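Local atomic coordinates of similar to hydroxylamine oxidoreductase (Kuenenia stuttgartiensis, PDB entry 6H5L), a protein that probably acts as a multi-heme oxidoreductase, relaying electrons through its c-type hemes within a large reductase complex of an anammox bacterium. Residues 242-245 / 246-249; 479-483 / 484-488; 358-361 / 362-366. All blocks are in the same frame, centred on the assembly; numbering follows the deposited sequence.

Interaction 1: residues 242-245 / 246-249. With HEC (heme c), chain J.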
loop_
_atom_site.group_PDB
_atom_site.type_symbol
_atom_site.label_atom_id
_atom_site.label_comp_id
_atom_site.label_asym_id
_atom_site.label_seq_id
_atom_site.Cartn_x
_atom_site.Cartn_y
_atom_site.Cartn_z
ATOM N N GLU A 242 37.023 18.391 8.327
ATOM C CA GLU A 242 37.526 18.156 6.978
ATOM C C GLU A 242 38.248 16.819 6.879
ATOM O O GLU A 242 38.067 16.081 5.904
ATOM C CB GLU A 242 38.456 19.295 6.555
ATOM C CG GLU A 242 37.854 20.688 6.664
ATOM C CD GLU A 242 38.091 21.326 8.020
ATOM O OE1 GLU A 242 38.009 20.610 9.040
ATOM O OE2 GLU A 242 38.370 22.541 8.064
ATOM N N SER A 243 39.069 16.488 7.878
ATOM C CA SER A 243 39.849 15.257 7.809
ATOM C C SER A 243 38.960 14.023 7.908
ATOM O O SER A 243 39.196 13.027 7.216
ATOM C CB SER A 243 40.913 15.241 8.906
ATOM O OG SER A 243 40.333 15.424 10.185
ATOM N N TYR A 244 37.934 14.059 8.758
ATOM C CA TYR A 244 37.011 12.931 8.822
ATOM C C TYR A 244 36.088 12.908 7.611
ATOM O O TYR A 244 35.958 11.880 6.937
ATOM C CB TYR A 244 36.188 12.974 10.108
ATOM C CG TYR A 244 34.984 12.056 10.050
ATOM C CD1 TYR A 244 35.132 10.680 10.167
ATOM C CD2 TYR A 244 33.702 12.562 9.861
ATOM C CE1 TYR A 244 34.038 9.834 10.103
ATOM C CE2 TYR A 244 32.603 11.723 9.800
ATOM C CZ TYR A 244 32.780 10.359 9.923
ATOM O OH TYR A 244 31.699 9.512 9.863
ATOM N N GLY A 245 35.419 14.033 7.341
ATOM C CA GLY A 245 34.439 14.078 6.266
ATOM C C GLY A 245 34.989 13.617 4.932
ATOM O O GLY A 245 34.302 12.935 4.170
ATOM N N GLU A 246 36.236 13.973 4.637
ATOM C CA GLU A 246 36.853 13.619 3.368
ATOM C C GLU A 246 37.602 12.294 3.419
ATOM O O GLU A 246 38.218 11.910 2.420
ATOM C CB GLU A 246 37.799 14.734 2.913
ATOM C CG GLU A 246 37.131 16.096 2.833
ATOM C CD GLU A 246 35.831 16.062 2.051
ATOM O OE1 GLU A 246 35.807 15.461 0.956
ATOM O OE2 GLU A 246 34.830 16.630 2.533
ATOM N N SER A 247 37.572 11.592 4.549
ATOM C CA SER A 247 38.136 10.254 4.602
ATOM C C SER A 247 37.139 9.242 4.041
ATOM O O SER A 247 35.960 9.542 3.833
ATOM C CB SER A 247 38.517 9.881 6.036
ATOM O OG SER A 247 37.365 9.703 6.842
ATOM N N LYS A 248 37.627 8.023 3.791
ATOM C CA LYS A 248 36.734 6.954 3.351
ATOM C C LYS A 248 35.651 6.677 4.386
ATOM O O LYS A 248 34.527 6.309 4.027
ATOM C CB LYS A 248 37.531 5.684 3.058
ATOM C CG LYS A 248 38.327 5.729 1.762
ATOM C CD LYS A 248 37.416 5.893 0.553
ATOM C CE LYS A 248 38.190 5.764 -0.750
ATOM N NZ LYS A 248 37.316 5.921 -1.947
ATOM N N HIS A 249 35.971 6.843 5.671
ATOM C CA HIS A 249 34.954 6.726 6.710
ATOM C C HIS A 249 33.842 7.748 6.509
ATOM O O HIS A 249 32.656 7.416 6.621
ATOM C CB HIS A 249 35.592 6.895 8.091
ATOM C CG HIS A 249 36.503 5.772 8.482
ATOM N ND1 HIS A 249 37.628 5.962 9.256
ATOM C CD2 HIS A 249 36.450 4.445 8.215
ATOM C CE1 HIS A 249 38.232 4.802 9.443
ATOM N NE2 HIS A 249 37.538 3.865 8.822
HETATM FE FE HEC J . 38.300 2.027 9.043
HETATM C CHA HEC J . 38.742 2.544 5.696
HETATM C CHB HEC J . 41.554 3.087 9.608
HETATM C CHC HEC J . 37.837 1.810 12.448
HETATM C CHD HEC J . 35.181 0.703 8.527
HETATM N NA HEC J . 39.849 2.726 7.877
HETATM C C1A HEC J . 39.835 2.787 6.497
HETATM C C2A HEC J . 41.165 3.156 6.050
HETATM C C3A HEC J . 41.935 3.301 7.129
HETATM C C4A HEC J . 41.127 3.036 8.301
HETATM C CMA HEC J . 43.428 3.687 7.128
HETATM C CAA HEC J . 41.629 3.343 4.589
HETATM C CBA HEC J . 41.665 1.986 3.898
HETATM C CGA HEC J . 42.353 2.094 2.563
HETATM O O1A HEC J . 42.417 1.061 1.850
HETATM O O2A HEC J . 42.832 3.204 2.213
HETATM N NB HEC J . 39.489 2.353 10.716
HETATM C C1B HEC J . 40.777 2.852 10.720
HETATM C C2B HEC J . 41.169 3.092 12.094
HETATM C C3B HEC J . 40.144 2.733 12.882
HETATM C C4B HEC J . 39.068 2.266 12.028
HETATM C CMB HEC J . 42.549 3.641 12.526
HETATM C CAB HEC J . 40.073 2.793 14.425
HETATM C CBB HEC J . 40.120 4.251 14.936
HETATM N NC HEC J . 36.803 1.366 10.257
HETATM C C1C HEC J . 36.802 1.391 11.639
HETATM C C2C HEC J . 35.485 0.994 12.093
HETATM C C3C HEC J . 34.780 0.597 11.023
HETATM C C4C HEC J . 35.575 0.886 9.838
HETATM C CMC HEC J . 35.117 0.767 13.576
HETATM C CAC HEC J . 33.340 0.018 11.025
HETATM C CBC HEC J . 32.289 1.000 11.587
HETATM N ND HEC J . 37.122 1.708 7.372
HETATM C C1D HEC J . 35.888 1.059 7.395
HETATM C C2D HEC J . 35.467 0.822 6.030
HETATM C C3D HEC J . 36.587 1.398 5.150
HETATM C C4D HEC J . 37.566 1.927 6.070
HETATM C CMD HEC J . 34.170 0.131 5.557
HETATM C CAD HEC J . 36.673 1.425 3.608
HETATM C CBD HEC J . 37.728 0.427 3.143
HETATM C CGD HEC J . 38.441 0.962 1.929
HETATM O O1D HEC J . 38.917 2.126 1.981
HETATM O O2D HEC J . 38.546 0.223 0.916
#
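The carbonyl oxygen of Y244 is gripped by two donors of S247, where helix 240-245 gives way to helix 248-256. S247 OG donates to Y244 O at 2.6 Å, in the carbonyl plane on a lone pair. S247 N reaches Y244 O at 2.9 Å from above that plane. With OG set between the backbone N and the carbonyl carbon (chi1 69°), the hydroxyl can turn back to Y244 O and, as N-cap of the next helix, also meet G250 N in a weak bond. One step before, E246 N bonds E242 O at 3.1 Å and 154°. The carbonyl of E246 is taken by Q479 NE2 and by T231 OG1 of the second subunit, and Y244 OH donates to P278 O. S243 OG bonds P239 O and H477 ND1, and E242 OE2 takes the N-H of G235. The Y244 ring crosses the H249 side chain at about a right angle, CE1 lying 3.9 Å from H249 CB. H249 NE2 binds the iron of the heme at 2.0 Å; H354 NE2 is the other protein ligand. K248 NZ bonds V211 O and A228 O of the second subunit. Two donors on Y244 O and a capped helix start thus hold the backbone just ahead of an axial histidine, consistent with a bis-histidine heme that passes electrons on.

Interaction 2: residues 479-483 / 484-488. With HEC (heme c), chain F.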
loop_
_atom_site.group_PDB
_atom_site.type_symbol
_atom_site.label_atom_id
_atom_site.label_comp_id
_atom_site.label_asym_id
_atom_site.label_seq_id
_atom_site.Cartn_x
_atom_site.Cartn_y
_atom_site.Cartn_z
ATOM N N GLN A 479 42.905 10.768 6.399
ATOM C CA GLN A 479 42.738 11.647 5.244
ATOM C C GLN A 479 44.135 11.974 4.728
ATOM O O GLN A 479 44.856 12.773 5.334
ATOM C CB GLN A 479 41.957 12.907 5.608
ATOM C CG GLN A 479 40.988 13.362 4.527
ATOM C CD GLN A 479 41.662 13.565 3.185
ATOM O OE1 GLN A 479 42.711 14.199 3.095
ATOM N NE2 GLN A 479 41.062 13.018 2.134
ATOM N N GLN A 480 44.515 11.356 3.606
ATOM C CA GLN A 480 45.892 11.456 3.133
ATOM C C GLN A 480 46.237 12.859 2.649
ATOM O O GLN A 480 47.386 13.294 2.792
ATOM C CB GLN A 480 46.146 10.436 2.021
ATOM C CG GLN A 480 45.094 10.413 0.922
ATOM C CD GLN A 480 44.045 9.339 1.139
ATOM O OE1 GLN A 480 43.397 9.289 2.184
ATOM N NE2 GLN A 480 43.880 8.465 0.152
ATOM N N ASP A 481 45.273 13.582 2.077
ATOM C CA ASP A 481 45.569 14.920 1.573
ATOM C C ASP A 481 45.804 15.899 2.718
ATOM O O ASP A 481 46.741 16.705 2.676
ATOM C CB ASP A 481 44.438 15.408 0.669
ATOM C CG ASP A 481 44.786 16.699 -0.048
ATOM O OD1 ASP A 481 45.711 16.689 -0.889
ATOM O OD2 ASP A 481 44.132 17.725 0.228
ATOM N N VAL A 482 44.956 15.847 3.748
ATOM C CA VAL A 482 45.151 16.699 4.918
ATOM C C VAL A 482 46.461 16.353 5.614
ATOM O O VAL A 482 47.154 17.233 6.141
ATOM C CB VAL A 482 43.950 16.575 5.874
ATOM C CG1 VAL A 482 44.136 17.477 7.085
ATOM C CG2 VAL A 482 42.659 16.910 5.148
ATOM N N SER A 483 46.826 15.069 5.619
ATOM C CA SER A 483 48.051 14.641 6.287
ATOM C C SER A 483 49.283 15.260 5.634
ATOM O O SER A 483 50.142 15.829 6.318
ATOM C CB SER A 483 48.141 13.116 6.280
ATOM O OG SER A 483 49.303 12.668 6.957
ATOM N N TRP A 484 49.381 15.171 4.306
ATOM C CA TRP A 484 50.569 15.656 3.615
ATOM C C TRP A 484 50.453 17.116 3.183
ATOM O O TRP A 484 51.308 17.935 3.532
ATOM C CB TRP A 484 50.870 14.784 2.392
ATOM C CG TRP A 484 51.949 15.372 1.545
ATOM C CD1 TRP A 484 51.790 16.104 0.404
ATOM C CD2 TRP A 484 53.357 15.312 1.791
ATOM N NE1 TRP A 484 53.015 16.491 -0.083
ATOM C CE2 TRP A 484 53.993 16.016 0.751
ATOM C CE3 TRP A 484 54.144 14.724 2.786
ATOM C CZ2 TRP A 484 55.378 16.151 0.679
ATOM C CZ3 TRP A 484 55.518 14.855 2.710
ATOM C CH2 TRP A 484 56.121 15.563 1.664
ATOM N N TRP A 485 49.413 17.457 2.420
ATOM C CA TRP A 485 49.358 18.766 1.777
ATOM C C TRP A 485 48.859 19.875 2.693
ATOM O O TRP A 485 49.168 21.045 2.444
ATOM C CB TRP A 485 48.489 18.702 0.518
ATOM C CG TRP A 485 49.228 18.146 -0.661
ATOM C CD1 TRP A 485 48.919 17.023 -1.372
ATOM C CD2 TRP A 485 50.417 18.681 -1.252
ATOM N NE1 TRP A 485 49.837 16.831 -2.377
ATOM C CE2 TRP A 485 50.769 17.835 -2.324
ATOM C CE3 TRP A 485 51.218 19.795 -0.984
ATOM C CZ2 TRP A 485 51.884 18.071 -3.125
ATOM C CZ3 TRP A 485 52.324 20.026 -1.778
ATOM C CH2 TRP A 485 52.648 19.168 -2.836
ATOM N N TRP A 486 48.092 19.550 3.728
ATOM C CA TRP A 486 47.785 20.523 4.767
ATOM C C TRP A 486 48.757 20.434 5.934
ATOM O O TRP A 486 48.773 21.331 6.784
ATOM C CB TRP A 486 46.354 20.337 5.297
ATOM C CG TRP A 486 45.251 20.325 4.261
ATOM C CD1 TRP A 486 45.378 20.134 2.913
ATOM C CD2 TRP A 486 43.850 20.507 4.505
ATOM N NE1 TRP A 486 44.146 20.184 2.308
ATOM C CE2 TRP A 486 43.191 20.413 3.263
ATOM C CE3 TRP A 486 43.088 20.741 5.655
ATOM C CZ2 TRP A 486 41.808 20.545 3.138
ATOM C CZ3 TRP A 486 41.716 20.873 5.529
ATOM C CH2 TRP A 486 41.090 20.774 4.279
ATOM N N GLY A 487 49.563 19.376 5.983
ATOM C CA GLY A 487 50.433 19.074 7.101
ATOM C C GLY A 487 51.915 19.180 6.813
ATOM O O GLY A 487 52.514 20.253 6.928
ATOM N N GLN A 488 52.516 18.032 6.486
ATOM C CA GLN A 488 53.964 17.939 6.319
ATOM C C GLN A 488 54.490 18.963 5.317
ATOM O O GLN A 488 55.440 19.697 5.612
ATOM C CB GLN A 488 54.339 16.523 5.881
ATOM C CG GLN A 488 55.833 16.241 5.882
ATOM C CD GLN A 488 56.385 16.009 7.276
ATOM O OE1 GLN A 488 55.648 16.036 8.260
ATOM N NE2 GLN A 488 57.690 15.774 7.363
HETATM FE FE HEC F . 51.322 12.538 -5.811
HETATM C CHA HEC F . 50.995 13.644 -8.998
HETATM C CHB HEC F . 54.610 12.146 -6.122
HETATM C CHC HEC F . 51.669 12.595 -2.317
HETATM C CHD HEC F . 47.972 12.250 -5.415
HETATM N NA HEC F . 52.570 12.827 -7.305
HETATM C C1A HEC F . 52.265 13.323 -8.557
HETATM C C2A HEC F . 53.516 13.442 -9.289
HETATM C C3A HEC F . 54.506 13.025 -8.492
HETATM C C4A HEC F . 53.934 12.627 -7.223
HETATM C CMA HEC F . 56.005 12.975 -8.861
HETATM C CAA HEC F . 53.703 13.949 -10.738
HETATM C CBA HEC F . 52.927 13.071 -11.711
HETATM C CGA HEC F . 53.807 11.942 -12.176
HETATM O O1A HEC F . 53.360 10.775 -12.066
HETATM O O2A HEC F . 54.948 12.204 -12.640
HETATM N NB HEC F . 52.862 12.327 -4.436
HETATM C C1B HEC F . 54.180 12.319 -4.825
HETATM C C2B HEC F . 55.008 12.535 -3.655
HETATM C C3B HEC F . 54.185 12.662 -2.583
HETATM C C4B HEC F . 52.822 12.531 -3.074
HETATM C CMB HEC F . 56.551 12.580 -3.767
HETATM C CAB HEC F . 54.463 12.902 -1.070
HETATM C CBB HEC F . 55.876 12.551 -0.548
HETATM N NC HEC F . 50.058 12.400 -4.150
HETATM C C1C HEC F . 50.385 12.525 -2.813
HETATM C C2C HEC F . 49.154 12.682 -2.055
HETATM C C3C HEC F . 48.129 12.476 -2.901
HETATM C C4C HEC F . 48.681 12.363 -4.239
HETATM C CMC HEC F . 49.082 12.705 -0.510
HETATM C CAC HEC F . 46.615 12.459 -2.569
HETATM C CBC HEC F . 46.150 13.816 -1.999
HETATM N ND HEC F . 49.718 12.907 -7.029
HETATM C C1D HEC F . 48.398 12.686 -6.653
HETATM C C2D HEC F . 47.540 12.990 -7.776
HETATM C C3D HEC F . 48.487 13.427 -8.908
HETATM C C4D HEC F . 49.816 13.345 -8.346
HETATM C CMD HEC F . 45.999 12.879 -7.801
HETATM C CAD HEC F . 48.132 13.872 -10.345
HETATM C CBD HEC F . 47.080 14.977 -10.332
HETATM C CGD HEC F . 46.765 15.366 -11.750
HETATM O O1D HEC F . 47.514 14.929 -12.658
HETATM O O2D HEC F . 45.776 16.112 -11.971
HETATM O O HOH W 1 51.111 14.611 -5.478
#
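Q488 N bonds back five residues to S483 O, at 3.2 Å and 160°, a wider pi-type turn within helix 480-513. D481 O keeps its regular bond from W485 N at 2.8 Å and takes a second, weak one from W486 N, five residues on. The carboxylate of D481, with CG anti to its own N (chi1 -171°), lies between two of the three consecutive tryptophans. Its OD1 sits at the edge of the W485 ring, near the ring plane, 3.3 Å from CD1. OD2 takes a weak, bent bond from W486 NE1 at 3.2 Å, the two planes standing nearly perpendicular. V482 meets W486 from one face: CG2 is centred above the six-membered ring in a CH-pi contact, 3.8 Å from its centroid. An alanine at W486 removes the ring over V482 CG2 and the N-H at D481 OD2, and is likely to open a gap beside the valine and let the carboxylate turn more easily. At the helix start Q479 OE1 caps V482 N at 2.9 Å. W485 also meets W466 of the second subunit. The W484 ring carries HEC CAB over one face, CE2 lying 3.6 Å from it, on the side of the heme where water 1 binds the iron. Indoles and a carboxylate thus border the water-ligated face, consistent with an iron whose water may be exchangeable.

Interaction 3: residues 358-361 / 362-366. With HEC (heme c), chain J.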
loop_
_atom_site.group_PDB
_atom_site.type_symbol
_atom_site.label_atom_id
_atom_site.label_comp_id
_atom_site.label_asym_id
_atom_site.label_seq_id
_atom_site.Cartn_x
_atom_site.Cartn_y
_atom_site.Cartn_z
ATOM N N PHE A 358 46.151 -4.450 10.884
ATOM C CA PHE A 358 45.978 -3.271 10.040
ATOM C C PHE A 358 45.714 -2.028 10.878
ATOM O O PHE A 358 46.215 -0.941 10.568
ATOM C CB PHE A 358 44.839 -3.497 9.046
ATOM C CG PHE A 358 44.554 -2.309 8.168
ATOM C CD1 PHE A 358 45.292 -2.091 7.017
ATOM C CD2 PHE A 358 43.546 -1.413 8.491
ATOM C CE1 PHE A 358 45.035 -0.999 6.207
ATOM C CE2 PHE A 358 43.285 -0.319 7.686
ATOM C CZ PHE A 358 44.030 -0.112 6.541
ATOM N N ALA A 359 44.928 -2.173 11.946
ATOM C CA ALA A 359 44.630 -1.037 12.811
ATOM C C ALA A 359 45.855 -0.614 13.608
ATOM O O ALA A 359 46.179 0.577 13.681
ATOM C CB ALA A 359 43.480 -1.389 13.749
ATOM N N ASP A 360 46.545 -1.580 14.221
ATOM C CA ASP A 360 47.735 -1.262 15.003
ATOM C C ASP A 360 48.842 -0.711 14.116
ATOM O O ASP A 360 49.555 0.222 14.508
ATOM C CB ASP A 360 48.210 -2.503 15.758
ATOM C CG ASP A 360 49.357 -2.209 16.704
ATOM O OD1 ASP A 360 49.220 -1.298 17.547
ATOM O OD2 ASP A 360 50.393 -2.900 16.611
ATOM N N THR A 361 48.998 -1.271 12.914
ATOM C CA THR A 361 49.979 -0.744 11.970
ATOM C C THR A 361 49.680 0.707 11.619
ATOM O O THR A 361 50.598 1.532 11.519
ATOM C CB THR A 361 50.007 -1.602 10.703
ATOM O OG1 THR A 361 50.448 -2.925 11.031
ATOM C CG2 THR A 361 50.937 -1.004 9.663
ATOM N N TYR A 362 48.401 1.042 11.438
ATOM C CA TYR A 362 48.055 2.411 11.071
ATOM C C TYR A 362 48.298 3.371 12.228
ATOM O O TYR A 362 48.921 4.423 12.051
ATOM C CB TYR A 362 46.601 2.500 10.606
ATOM C CG TYR A 362 46.301 3.861 10.030
ATOM C CD1 TYR A 362 46.554 4.134 8.695
ATOM C CD2 TYR A 362 45.809 4.886 10.827
ATOM C CE1 TYR A 362 46.309 5.378 8.162
ATOM C CE2 TYR A 362 45.561 6.137 10.303
ATOM C CZ TYR A 362 45.812 6.376 8.969
ATOM O OH TYR A 362 45.570 7.617 8.433
ATOM N N LEU A 363 47.794 3.038 13.419
ATOM C CA LEU A 363 47.973 3.929 14.561
ATOM C C LEU A 363 49.440 4.054 14.951
ATOM O O LEU A 363 49.859 5.100 15.458
ATOM C CB LEU A 363 47.135 3.441 15.744
ATOM C CG LEU A 363 45.623 3.528 15.523
ATOM C CD1 LEU A 363 44.859 3.010 16.730
ATOM C CD2 LEU A 363 45.207 4.956 15.196
ATOM N N LYS A 364 50.233 3.002 14.723
ATOM C CA LYS A 364 51.677 3.119 14.905
ATOM C C LYS A 364 52.291 4.075 13.889
ATOM O O LYS A 364 53.298 4.729 14.183
ATOM C CB LYS A 364 52.334 1.741 14.817
ATOM C CG LYS A 364 52.363 1.000 16.144
ATOM C CD LYS A 364 52.334 -0.506 15.953
ATOM C CE LYS A 364 53.524 -1.011 15.158
ATOM N NZ LYS A 364 53.439 -2.484 14.942
ATOM N N SER A 365 51.700 4.176 12.696
ATOM C CA SER A 365 52.155 5.171 11.730
ATOM C C SER A 365 51.754 6.578 12.158
ATOM O O SER A 365 52.481 7.539 11.884
ATOM C CB SER A 365 51.598 4.859 10.345
ATOM O OG SER A 365 52.009 3.576 9.903
ATOM N N LEU A 366 50.602 6.718 12.817
ATOM C CA LEU A 366 50.239 8.003 13.409
ATOM C C LEU A 366 51.275 8.443 14.434
ATOM O O LEU A 366 51.654 9.619 14.481
ATOM C CB LEU A 366 48.856 7.915 14.053
ATOM C CG LEU A 366 48.462 9.065 14.985
ATOM C CD1 LEU A 366 48.324 10.369 14.211
ATOM C CD2 LEU A 366 47.177 8.743 15.739
HETATM FE FE HEC J . 38.300 2.027 9.043
HETATM C CHA HEC J . 38.742 2.544 5.696
HETATM C CHB HEC J . 41.554 3.087 9.608
HETATM C CHC HEC J . 37.837 1.810 12.448
HETATM C CHD HEC J . 35.181 0.703 8.527
HETATM N NA HEC J . 39.849 2.726 7.877
HETATM C C1A HEC J . 39.835 2.787 6.497
HETATM C C2A HEC J . 41.165 3.156 6.050
HETATM C C3A HEC J . 41.935 3.301 7.129
HETATM C C4A HEC J . 41.127 3.036 8.301
HETATM C CMA HEC J . 43.428 3.687 7.128
HETATM C CAA HEC J . 41.629 3.343 4.589
HETATM C CBA HEC J . 41.665 1.986 3.898
HETATM C CGA HEC J . 42.353 2.094 2.563
HETATM O O1A HEC J . 42.417 1.061 1.850
HETATM O O2A HEC J . 42.832 3.204 2.213
HETATM N NB HEC J . 39.489 2.353 10.716
HETATM C C1B HEC J . 40.777 2.852 10.720
HETATM C C2B HEC J . 41.169 3.092 12.094
HETATM C C3B HEC J . 40.144 2.733 12.882
HETATM C C4B HEC J . 39.068 2.266 12.028
HETATM C CMB HEC J . 42.549 3.641 12.526
HETATM C CAB HEC J . 40.073 2.793 14.425
HETATM C CBB HEC J . 40.120 4.251 14.936
HETATM N NC HEC J . 36.803 1.366 10.257
HETATM C C1C HEC J . 36.802 1.391 11.639
HETATM C C2C HEC J . 35.485 0.994 12.093
HETATM C C3C HEC J . 34.780 0.597 11.023
HETATM C C4C HEC J . 35.575 0.886 9.838
HETATM C CMC HEC J . 35.117 0.767 13.576
HETATM C CAC HEC J . 33.340 0.018 11.025
HETATM C CBC HEC J . 32.289 1.000 11.587
HETATM N ND HEC J . 37.122 1.708 7.372
HETATM C C1D HEC J . 35.888 1.059 7.395
HETATM C C2D HEC J . 35.467 0.822 6.030
HETATM C C3D HEC J . 36.587 1.398 5.150
HETATM C C4D HEC J . 37.566 1.927 6.070
HETATM C CMD HEC J . 34.170 0.131 5.557
HETATM C CAD HEC J . 36.673 1.425 3.608
HETATM C CBD HEC J . 37.728 0.427 3.143
HETATM C CGD HEC J . 38.441 0.962 1.929
HETATM O O1D HEC J . 38.917 2.126 1.981
HETATM O O2D HEC J . 38.546 0.223 0.916
HETATM O O HOH W 2 52.532 -4.031 12.534
#
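Four backbone bonds tie F358-T361 to the turn that follows. Y362 N reaches F358 O, L363 N reaches A359 O almost straight at 175°, K364 N reaches D360 O at 2.9 Å, and S365 N reaches T361 O. S365 OG also lies close to T361 O, although the partner of its proton is not settled.

Charge and water act on the outer side. D360, with CG anti to the backbone N (chi1 -174°), lies across the lysine four residues on. K364 bends at chi3, and its NZ forms a salt bridge with D360 OD2 at 3.5 Å, a weak bond; the lysine's CD lies alongside the carboxylate. D360 OD2 also has a long, weak ion pair with R35 of the conserved hypothetical cytochrome protein. Water 2 bridges the turn, donating to T361 OG1 at 2.8 Å and accepting from K364 NZ at 3.0 Å; T361 OG1 is further bonded to R357 O.

This is the start of helix 356-389, just past the heme-attachment sequence C350, C353 and H354, the CxxCH motif of c-type cytochromes. H354, a ligand of the iron, meets the F358 ring with planes about 25° apart.

Apolar contacts face the heme. The Y362 ring receives methyl CMA over one face, offset toward the rim, with CE1 3.5 Å from it. F358 brings CZ to 3.9 Å of the same CMA, approaching obliquely, while L363 CD2 touches methyl CMB at 4.0 Å. Residues of the second subunit also meet the two rings: R215 of that subunit forms a cation-pi contact with F358, Y53 of that subunit meets F358 edge to face, and H197 of that subunit meets the Y362 ring. The phenolic OH of Y362 is bonded to T475 O.

Along the chain interaction 1 comes first, then interaction 3, then interaction 2. The centres of interactions 1 and 2 lie about 12 Å apart, and that of interaction 3 lies about 17 Å from each. Interaction 1 joins the short helices 240-245 and 248-256, whereas interactions 3 and 2 sit near the starts of the long helices 356-389 and 480-513. Interactions 1 and 2 touch directly, the W486 ring packing on E242. Interactions 1 and 3 do not touch, yet they meet the same heme. All three reach the second subunit, placing these heme surroundings at the interface between copies.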